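Local atomic coordinates of dipeptide Epimerase (Enterococcus faecalis V583, PDB entry 3K1G), a protein that belongs to the mandelate racemase/muconate lactonizing enzyme family, combining an N-terminal capping domain with a C-terminal domain of the enolase type built on a beta/alpha (TIM-type) barrel. Residues T131-G136 with D156-K161; I299-A304 with A317-T322. All blocks are in the same frame, centred on the assembly; numbering follows the deposited sequence.

Overall arrangement
The two contacts, with centres about 14 Å apart, meet around one bound serine. Interaction 1 pairs two neighbouring parallel strands of the barrel; from strand 157-161, K159 bonds to the bound tyrosine and K161 reaches both ligands through weak bonds. Interaction 2 packs helix 298-310 against the loop that follows the last parallel strand, 314-317, and this loop brings D318 and D320 to the serine amino group. They join directly through a salt bridge of 2.7 Å between K159 NZ and D318 OD2, and T134 OG1 is hydrogen-bonded to D320. Backbone hydrogen bonding of D132 with A317 links the first and last parallel strands, consistent with a closed barrel. Lysines and aspartates thus share one pocket.

Interaction 1: T131-G136 with D156-K161; sequences TDITLG and DTLKIK. With TYR (tyrosine), chain J; SER (serine), chain I.
T134 and K159 are paired in parallel strands, and their side chains run side by side on the face lining the barrel. With CG anti to the backbone N (chi1 -176°) and every later bond extended, K159 runs its chain past T134: CD lies 3.4 Å from T134 OG1, and NZ donates a 2.8 Å hydrogen bond to TYR O. D318 and E215 hold the same nitrogen in salt bridges. A long, flexible lysine suits this place because its carbons line the wall while the amino group reaches the ligand. A bend at chi2 (-73°) carries K161 across the methyl of T134, CG to CG2 3.8 Å. Its NZ makes weak bonds to TYR OXT and SER O, while D189 and N191 steady it. T134 OG1 is hydrogen-bonded to D320 while lying alongside the carbons of K159; its CG2 faces K161. D132 makes a salt bridge to R187 through OD2, and its CB packs on T157 CG2.

Three backbone bonds fix the register: K159 N to I133 O (3.0 Å), L135 N to K159 O (2.7 Å) and K161 N to L135 O (3.1 Å). Beside D132 the pairing is incomplete: buried I133 N and T157 O face each other at 3.6 Å without a hydrogen bond or other partner. On the other face, I133 CG2 meets L158 CD2 at 3.6 Å.

The strands belong to the beta-alpha-beta unit 128-135, 140-153, 157-161: helix 140-153 packs on branched I133, L135, L158 and I160, strand 185-189 continues the sheet, and F19 and I21 of strand 3-21 touch T134 and K161.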
loop_
_atom_site.group_PDB
_atom_site.type_symbol
_atom_site.label_atom_id
_atom_site.label_comp_id
_atom_site.label_asym_id
_atom_site.label_seq_id
_atom_site.Cartn_x
_atom_site.Cartn_y
_atom_site.Cartn_z
ATOM N N THR A 131 5.836 -7.708 -7.450
ATOM C CA THR A 131 5.936 -7.256 -6.076
ATOM C C THR A 131 7.003 -7.970 -5.270
ATOM O O THR A 131 7.395 -9.104 -5.566
ATOM C CB THR A 131 4.595 -7.431 -5.312
ATOM O OG1 THR A 131 4.744 -6.956 -3.968
ATOM C CG2 THR A 131 4.188 -8.892 -5.268
ATOM N N ASP A 132 7.478 -7.280 -4.246
ATOM C CA ASP A 132 8.441 -7.864 -3.340
ATOM C C ASP A 132 7.553 -8.649 -2.377
ATOM O O ASP A 132 6.359 -8.843 -2.636
ATOM C CB ASP A 132 9.204 -6.765 -2.576
ATOM C CG ASP A 132 8.283 -5.855 -1.756
ATOM O OD1 ASP A 132 7.220 -6.337 -1.309
ATOM O OD2 ASP A 132 8.630 -4.666 -1.541
ATOM N N ILE A 133 8.139 -9.117 -1.284
ATOM C CA ILE A 133 7.395 -9.820 -0.252
ATOM C C ILE A 133 8.114 -9.374 1.010
ATOM O O ILE A 133 9.343 -9.277 1.026
ATOM C CB ILE A 133 7.440 -11.354 -0.428
ATOM C CG1 ILE A 133 6.422 -12.002 0.514
ATOM C CG2 ILE A 133 8.848 -11.887 -0.154
ATOM C CD1 ILE A 133 6.137 -13.469 0.210
ATOM N N THR A 134 7.355 -9.068 2.053
ATOM C CA THR A 134 7.946 -8.576 3.287
ATOM C C THR A 134 8.305 -9.658 4.299
ATOM O O THR A 134 7.753 -10.761 4.279
ATOM C CB THR A 134 7.004 -7.543 3.961
ATOM O OG1 THR A 134 6.664 -6.522 3.016
ATOM C CG2 THR A 134 7.680 -6.891 5.154
ATOM N N LEU A 135 9.265 -9.330 5.160
ATOM C CA LEU A 135 9.707 -10.220 6.222
ATOM C C LEU A 135 9.533 -9.435 7.509
ATOM O O LEU A 135 10.225 -8.438 7.740
ATOM C CB LEU A 135 11.180 -10.604 6.051
ATOM C CG LEU A 135 11.603 -11.414 4.826
ATOM C CD1 LEU A 135 13.087 -11.704 4.925
ATOM C CD2 LEU A 135 10.818 -12.710 4.744
ATOM N N GLY A 136 8.588 -9.872 8.335
ATOM C CA GLY A 136 8.333 -9.200 9.596
ATOM C C GLY A 136 9.488 -9.370 10.557
ATOM O O GLY A 136 10.197 -10.375 10.506
ATOM N N ASP A 156 12.583 -11.765 -6.172
ATOM C CA ASP A 156 13.880 -11.149 -6.402
ATOM C C ASP A 156 14.105 -9.948 -5.500
ATOM O O ASP A 156 15.224 -9.443 -5.393
ATOM C CB ASP A 156 14.000 -10.731 -7.863
ATOM C CG ASP A 156 14.057 -11.921 -8.801
ATOM O OD1 ASP A 156 13.849 -11.730 -10.019
ATOM O OD2 ASP A 156 14.319 -13.049 -8.321
ATOM N N THR A 157 13.039 -9.477 -4.863
ATOM C CA THR A 157 13.154 -8.348 -3.953
ATOM C C THR A 157 12.532 -8.729 -2.622
ATOM O O THR A 157 11.519 -9.420 -2.575
ATOM C CB THR A 157 12.436 -7.093 -4.490
ATOM O OG1 THR A 157 12.926 -6.786 -5.800
ATOM C CG2 THR A 157 12.689 -5.901 -3.566
ATOM N N LEU A 158 13.145 -8.281 -1.539
ATOM C CA LEU A 158 12.627 -8.590 -0.226
ATOM C C LEU A 158 12.548 -7.325 0.602
ATOM O O LEU A 158 13.469 -6.506 0.594
ATOM C CB LEU A 158 13.523 -9.612 0.477
ATOM C CG LEU A 158 13.745 -10.938 -0.256
ATOM C CD1 LEU A 158 14.607 -11.847 0.601
ATOM C CD2 LEU A 158 12.414 -11.599 -0.553
ATOM N N LYS A 159 11.425 -7.155 1.291
ATOM C CA LYS A 159 11.244 -6.007 2.162
ATOM C C LYS A 159 11.550 -6.559 3.553
ATOM O O LYS A 159 10.948 -7.539 3.985
ATOM C CB LYS A 159 9.803 -5.476 2.084
ATOM C CG LYS A 159 9.569 -4.211 2.912
ATOM C CD LYS A 159 8.243 -3.544 2.567
ATOM C CE LYS A 159 8.046 -2.271 3.368
ATOM N NZ LYS A 159 6.827 -1.525 2.945
ATOM N N ILE A 160 12.500 -5.937 4.239
ATOM C CA ILE A 160 12.910 -6.391 5.557
ATOM C C ILE A 160 12.594 -5.372 6.638
ATOM O O ILE A 160 13.068 -4.241 6.591
ATOM C CB ILE A 160 14.427 -6.679 5.573
ATOM C CG1 ILE A 160 14.758 -7.713 4.493
ATOM C CG2 ILE A 160 14.858 -7.155 6.959
ATOM C CD1 ILE A 160 16.240 -7.888 4.248
ATOM N N LYS A 161 11.797 -5.788 7.619
ATOM C CA LYS A 161 11.413 -4.912 8.720
ATOM C C LYS A 161 12.469 -4.893 9.822
ATOM O O LYS A 161 13.090 -5.912 10.119
ATOM C CB LYS A 161 10.068 -5.364 9.301
ATOM C CG LYS A 161 8.882 -5.181 8.357
ATOM C CD LYS A 161 8.514 -3.709 8.244
ATOM C CE LYS A 161 7.270 -3.503 7.393
ATOM N NZ LYS A 161 6.885 -2.065 7.340
HETATM N N TYR J . 2.730 -2.293 5.161
HETATM C CA TYR J . 3.078 -1.248 6.127
HETATM C C TYR J . 4.333 -0.486 5.721
HETATM O O TYR J . 4.744 -0.607 4.548
HETATM C CB TYR J . 3.280 -1.850 7.521
HETATM C CG TYR J . 2.008 -2.340 8.177
HETATM C CD1 TYR J . 2.029 -3.436 9.034
HETATM C CD2 TYR J . 0.782 -1.707 7.945
HETATM C CE1 TYR J . 0.867 -3.898 9.645
HETATM C CE2 TYR J . -0.392 -2.165 8.551
HETATM C CZ TYR J . -0.336 -3.263 9.399
HETATM O OH TYR J . -1.481 -3.745 9.989
HETATM O OXT TYR J . 4.876 0.238 6.587
HETATM N N SER I . 4.188 -5.102 3.233
HETATM C CA SER I . 3.081 -4.262 3.789
HETATM C C SER I . 3.586 -3.248 4.814
HETATM O O SER I . 4.732 -3.325 5.271
HETATM C CB SER I . 2.005 -5.159 4.418
HETATM O OG SER I . 2.573 -6.122 5.290
#

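Interaction 2: I299-A304 with A317-T322; sequences IGITAA and ADLDAT. With SER (serine), chain I.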
loop_
_atom_site.group_PDB
_atom_site.type_symbol
_atom_site.label_atom_id
_atom_site.label_comp_id
_atom_site.label_asym_id
_atom_site.label_seq_id
_atom_site.Cartn_x
_atom_site.Cartn_y
_atom_site.Cartn_z
ATOM N N ILE A 299 -9.445 -7.244 -2.645
ATOM C CA ILE A 299 -9.968 -6.068 -3.323
ATOM C C ILE A 299 -9.001 -4.884 -3.308
ATOM O O ILE A 299 -8.737 -4.280 -4.347
ATOM C CB ILE A 299 -11.325 -5.646 -2.730
ATOM C CG1 ILE A 299 -12.348 -6.760 -2.972
ATOM C CG2 ILE A 299 -11.793 -4.335 -3.374
ATOM C CD1 ILE A 299 -13.623 -6.613 -2.167
ATOM N N GLY A 300 -8.464 -4.571 -2.138
ATOM C CA GLY A 300 -7.541 -3.462 -2.033
ATOM C C GLY A 300 -6.243 -3.710 -2.771
ATOM O O GLY A 300 -5.674 -2.794 -3.369
ATOM N N ILE A 301 -5.760 -4.948 -2.715
ATOM C CA ILE A 301 -4.521 -5.294 -3.386
ATOM C C ILE A 301 -4.740 -5.239 -4.894
ATOM O O ILE A 301 -3.905 -4.725 -5.629
ATOM C CB ILE A 301 -4.026 -6.702 -2.957
ATOM C CG1 ILE A 301 -3.608 -6.671 -1.482
ATOM C CG2 ILE A 301 -2.852 -7.137 -3.811
ATOM C CD1 ILE A 301 -2.433 -5.757 -1.178
ATOM N N THR A 302 -5.876 -5.746 -5.352
ATOM C CA THR A 302 -6.160 -5.726 -6.773
ATOM C C THR A 302 -6.221 -4.286 -7.284
ATOM O O THR A 302 -5.597 -3.955 -8.287
ATOM C CB THR A 302 -7.476 -6.456 -7.081
ATOM O OG1 THR A 302 -7.382 -7.807 -6.610
ATOM C CG2 THR A 302 -7.742 -6.471 -8.589
ATOM N N ALA A 303 -6.960 -3.432 -6.585
ATOM C CA ALA A 303 -7.072 -2.030 -6.975
ATOM C C ALA A 303 -5.688 -1.403 -7.083
ATOM O O ALA A 303 -5.363 -0.742 -8.075
ATOM C CB ALA A 303 -7.908 -1.273 -5.962
ATOM N N ALA A 304 -4.875 -1.616 -6.057
ATOM C CA ALA A 304 -3.519 -1.080 -6.038
ATOM C C ALA A 304 -2.698 -1.599 -7.226
ATOM O O ALA A 304 -1.948 -0.838 -7.845
ATOM C CB ALA A 304 -2.837 -1.434 -4.725
ATOM N N ALA A 317 6.767 -2.085 -6.174
ATOM C CA ALA A 317 5.517 -2.565 -5.605
ATOM C C ALA A 317 5.711 -3.441 -4.381
ATOM O O ALA A 317 6.575 -4.321 -4.356
ATOM C CB ALA A 317 4.729 -3.323 -6.652
ATOM N N ASP A 318 4.889 -3.184 -3.370
ATOM C CA ASP A 318 4.898 -3.939 -2.124
ATOM C C ASP A 318 3.433 -4.294 -1.859
ATOM O O ASP A 318 2.795 -3.747 -0.967
ATOM C CB ASP A 318 5.475 -3.089 -0.986
ATOM C CG ASP A 318 5.435 -3.804 0.353
ATOM O OD1 ASP A 318 5.525 -5.049 0.364
ATOM O OD2 ASP A 318 5.329 -3.118 1.392
ATOM N N LEU A 319 2.917 -5.200 -2.682
ATOM C CA LEU A 319 1.537 -5.668 -2.619
ATOM C C LEU A 319 1.565 -7.144 -2.251
ATOM O O LEU A 319 1.345 -8.015 -3.092
ATOM C CB LEU A 319 0.867 -5.478 -3.984
ATOM C CG LEU A 319 0.860 -4.043 -4.518
ATOM C CD1 LEU A 319 0.227 -4.001 -5.899
ATOM C CD2 LEU A 319 0.111 -3.149 -3.551
ATOM N N ASP A 320 1.827 -7.411 -0.976
ATOM C CA ASP A 320 1.944 -8.771 -0.464
ATOM C C ASP A 320 0.927 -9.121 0.622
ATOM O O ASP A 320 1.073 -10.138 1.303
ATOM C CB ASP A 320 3.351 -8.959 0.103
ATOM C CG ASP A 320 3.672 -7.950 1.182
ATOM O OD1 ASP A 320 2.921 -6.955 1.303
ATOM O OD2 ASP A 320 4.676 -8.137 1.905
ATOM N N ALA A 321 -0.095 -8.289 0.789
ATOM C CA ALA A 321 -1.097 -8.544 1.816
ATOM C C ALA A 321 -1.833 -9.878 1.629
ATOM O O ALA A 321 -2.101 -10.581 2.607
ATOM C CB ALA A 321 -2.101 -7.386 1.869
ATOM N N THR A 322 -2.142 -10.245 0.388
ATOM C CA THR A 322 -2.866 -11.492 0.145
ATOM C C THR A 322 -2.035 -12.760 0.342
ATOM O O THR A 322 -2.585 -13.865 0.349
ATOM C CB THR A 322 -3.446 -11.549 -1.274
ATOM O OG1 THR A 322 -2.386 -11.791 -2.205
ATOM C CG2 THR A 322 -4.152 -10.244 -1.623
HETATM N N SER I . 4.188 -5.102 3.233
HETATM C CA SER I . 3.081 -4.262 3.789
HETATM C C SER I . 3.586 -3.248 4.814
HETATM O O SER I . 4.732 -3.325 5.271
HETATM C CB SER I . 2.005 -5.159 4.418
HETATM O OG SER I . 2.573 -6.122 5.290
#
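I301 lies on the side of helix 298-310 that faces the loop 318-322, and it touches L319, A321 and T322 in turn. Its CB starts 3.8 Å from the methyl CG2 of T322. There the chain forks. CG2, anti to the backbone N, stands 4.1 Å from L319 CB, where the two side chains run past one another in opposing senses, though it remains 4.0 Å from T322 CG2. CG1 takes the other course, 3.6 Å from T322 CG2, and a second turn (chi2 -63°) swings the tip, CD1, onto A321 CB at 3.5 Å, a carbon pair closer than usual packing. Such a branched residue suits this place because its two arms reach two parts of the loop at once, while the small A321 allows the close approach. T322 meets I301 through its methyl, and its hydroxyl is hydrogen-bonded to S335 O.

One turn further along the helix, A304 CB meets L319 CD2 at 3.6 Å, its small size letting the leucine lie close to the helix backbone. No hydrogen bond crosses between the two segments, so the fit is wholly apolar.

L319 turns to the helix, while the carboxylates of the flanking D318 and D320 meet at the amino nitrogen of the bound serine. SER N donates to D318 OD2 (2.9 Å) and to D320 OD1 (3.0 Å), with weaker bonds to the other oxygens. This Asp-x-Asp pair, just after the last parallel strand of the barrel, is consistent with the motif by which related dipeptide epimerases hold a ligand's amino terminus.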